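Local coordinates for protein 2-oxoglutarate-dependent dioxygenase DAO (PDB 6KUN) that probably catalyses the irreversible, iron- and 2-oxoglutarate-dependent oxidation of the plant hormone indole-3-acetic acid to inactive 2-oxoindole-3-acetic acid, at residues Glu122-Leu127 with Val243-Phe248. Residues are numbered along the deposited sequence; the frame is centred on the assembly and turned at random.
Sequences ERMHSL and VSIAMF. With AKG (2-oxoglutaric acid), chain G.
Met124 and Met247 are the residues whose CA atoms come nearest across the contact of helix segment 122-127 with strand segment 243-248, at 6.6 Å. The axes of the two short segments approach to 8.9 Å and cross at -49°, so the helix runs slantwise over the strand, and no hydrogen bond links the two. The contact is carried by two methionines reaching past each other in opposite senses. Met124 bends at chi2 and chi3 to lay its methyl on the strand, where Met124 CE presses against Ile245 CG2 at 3.5 Å, tight for two carbons. Met124 CE also lies 3.9 Å from Ala246 C. In return Met247, with CG anti to its backbone N (chi1 -179°) and the chain then bent at chi2 and chi3, reaches across to the helix, where CE sits 3.7 Å from Met124 CB and 3.6 Å from His125 N. Phe153, on the neighbouring strand 151-158, touches Met124, Ile245 and Met247 and so lines the same buried patch. This is the outer face of the larger sheet of the jelly-roll (double-stranded beta-helix) core of 2-oxoglutarate-dependent dioxygenases, covered by the long helix 111-138; helix 43-57 packs on Ile245 beside it. The intervening residues of the strand face the active site. Ala246 turns its CB away from the helix, while Ser244 OG approaches the distal carboxylate of 2-oxoglutarate, 2.8 Å from O4, and is hydrogen-bonded to Asn156 ND2. Arg242 and Tyr158 also bind the cosubstrate, and the ring of Phe248 turns its edge to O2 at the other end, with CE2 3.9 Å from that oxygen.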
loop_
_atom_site.group_PDB
_atom_site.type_symbol
_atom_site.label_atom_id
_atom_site.label_comp_id
_atom_site.label_asym_id
_atom_site.label_seq_id
_atom_site.Cartn_x
_atom_site.Cartn_y
_atom_site.Cartn_z
ATOM N N GLU B 122 -0.832 17.360 10.997
ATOM C CA GLU B 122 -0.227 17.530 12.308
ATOM C C GLU B 122 0.926 16.548 12.523
ATOM O O GLU B 122 2.003 16.946 12.996
ATOM C CB GLU B 122 -1.306 17.337 13.374
ATOM C CG GLU B 122 -2.263 18.498 13.475
ATOM C CD GLU B 122 -3.493 18.158 14.314
ATOM O OE1 GLU B 122 -3.674 16.973 14.688
ATOM O OE2 GLU B 122 -4.291 19.082 14.581
ATOM N N ARG B 123 0.719 15.258 12.168
ATOM C CA ARG B 123 1.754 14.260 12.378
ATOM C C ARG B 123 2.963 14.517 11.482
ATOM O O ARG B 123 4.127 14.365 11.909
ATOM C CB ARG B 123 1.210 12.850 12.148
ATOM C CG ARG B 123 0.083 12.471 13.076
ATOM C CD ARG B 123 0.529 12.533 14.496
ATOM N NE ARG B 123 1.671 11.659 14.700
ATOM C CZ ARG B 123 1.567 10.371 14.990
ATOM N NH1 ARG B 123 0.364 9.815 15.124
ATOM N NH2 ARG B 123 2.667 9.646 15.152
ATOM N N MET B 124 2.713 14.913 10.243
ATOM C CA MET B 124 3.814 15.255 9.363
ATOM C C MET B 124 4.576 16.472 9.858
ATOM O O MET B 124 5.807 16.563 9.681
ATOM C CB MET B 124 3.286 15.528 7.964
ATOM C CG MET B 124 2.783 14.337 7.243
ATOM S SD MET B 124 3.932 13.876 5.960
ATOM C CE MET B 124 3.327 14.865 4.631
ATOM N N HIS B 125 3.880 17.417 10.481
ATOM C CA HIS B 125 4.594 18.553 11.042
ATOM C C HIS B 125 5.566 18.104 12.141
ATOM O O HIS B 125 6.730 18.508 12.162
ATOM C CB HIS B 125 3.625 19.579 11.589
ATOM C CG HIS B 125 4.321 20.739 12.209
ATOM N ND1 HIS B 125 4.265 21.016 13.553
ATOM C CD2 HIS B 125 5.155 21.653 11.672
ATOM C CE1 HIS B 125 5.020 22.058 13.808
ATOM N NE2 HIS B 125 5.544 22.477 12.676
ATOM N N SER B 126 5.082 17.282 13.085
ATOM C CA SER B 126 5.941 16.764 14.144
ATOM C C SER B 126 7.130 16.001 13.562
ATOM O O SER B 126 8.259 16.109 14.068
ATOM C CB SER B 126 5.138 15.835 15.064
ATOM O OG SER B 126 4.152 16.546 15.789
ATOM N N LEU B 127 6.888 15.243 12.492
ATOM C CA LEU B 127 7.955 14.483 11.866
ATOM C C LEU B 127 9.023 15.419 11.331
ATOM O O LEU B 127 10.203 15.232 11.609
ATOM C CB LEU B 127 7.400 13.569 10.786
ATOM C CG LEU B 127 8.387 12.725 9.984
ATOM C CD1 LEU B 127 9.261 11.866 10.895
ATOM C CD2 LEU B 127 7.638 11.866 8.987
ATOM N N VAL B 243 -0.132 9.898 -6.873
ATOM C CA VAL B 243 -0.553 10.721 -5.749
ATOM C C VAL B 243 0.566 10.773 -4.714
ATOM O O VAL B 243 1.203 9.752 -4.388
ATOM C CB VAL B 243 -1.867 10.219 -5.129
ATOM C CG1 VAL B 243 -2.155 10.980 -3.889
ATOM C CG2 VAL B 243 -2.995 10.393 -6.148
ATOM N N SER B 244 0.824 11.978 -4.220
ATOM C CA SER B 244 1.875 12.149 -3.245
ATOM C C SER B 244 1.456 13.172 -2.216
ATOM O O SER B 244 0.526 13.949 -2.424
ATOM C CB SER B 244 3.210 12.568 -3.901
ATOM O OG SER B 244 3.166 13.860 -4.442
ATOM N N ILE B 245 2.157 13.144 -1.094
ATOM C CA ILE B 245 1.943 14.063 0.011
ATOM C C ILE B 245 3.316 14.596 0.406
ATOM O O ILE B 245 4.301 13.831 0.509
ATOM C CB ILE B 245 1.270 13.340 1.181
ATOM C CG1 ILE B 245 0.018 12.606 0.705
ATOM C CG2 ILE B 245 0.891 14.277 2.249
ATOM C CD1 ILE B 245 -0.500 11.650 1.700
ATOM N N ALA B 246 3.375 15.897 0.653
ATOM C CA ALA B 246 4.641 16.512 1.035
ATOM C C ALA B 246 4.449 17.558 2.115
ATOM O O ALA B 246 3.426 18.256 2.154
ATOM C CB ALA B 246 5.350 17.166 -0.183
ATOM N N MET B 247 5.429 17.659 2.992
ATOM C CA MET B 247 5.486 18.703 4.001
ATOM C C MET B 247 6.798 19.454 3.824
ATOM O O MET B 247 7.879 18.846 3.875
ATOM C CB MET B 247 5.414 18.100 5.407
ATOM C CG MET B 247 5.441 19.163 6.504
ATOM S SD MET B 247 3.984 20.235 6.592
ATOM C CE MET B 247 2.880 19.155 7.491
ATOM N N PHE B 248 6.705 20.743 3.570
ATOM C CA PHE B 248 7.860 21.616 3.311
ATOM C C PHE B 248 8.117 22.472 4.542
ATOM O O PHE B 248 7.282 23.287 4.917
ATOM C CB PHE B 248 7.652 22.497 2.096
ATOM C CG PHE B 248 7.300 21.742 0.847
ATOM C CD1 PHE B 248 5.998 21.361 0.590
ATOM C CD2 PHE B 248 8.276 21.434 -0.086
ATOM C CE1 PHE B 248 5.673 20.699 -0.571
ATOM C CE2 PHE B 248 7.938 20.767 -1.264
ATOM C CZ PHE B 248 6.629 20.392 -1.489
HETATM C C1 AKG G . 8.813 18.030 -4.838
HETATM O O1 AKG G . 8.754 17.248 -3.865
HETATM O O2 AKG G . 9.034 19.252 -4.692
HETATM C C2 AKG G . 8.620 17.503 -6.186
HETATM O O5 AKG G . 9.499 17.621 -7.023
HETATM C C3 AKG G . 7.325 16.810 -6.537
HETATM C C4 AKG G . 6.901 15.911 -5.383
HETATM C C5 AKG G . 5.620 15.198 -5.745
HETATM O O3 AKG G . 5.650 13.957 -5.898
HETATM O O4 AKG G . 4.577 15.875 -5.877
#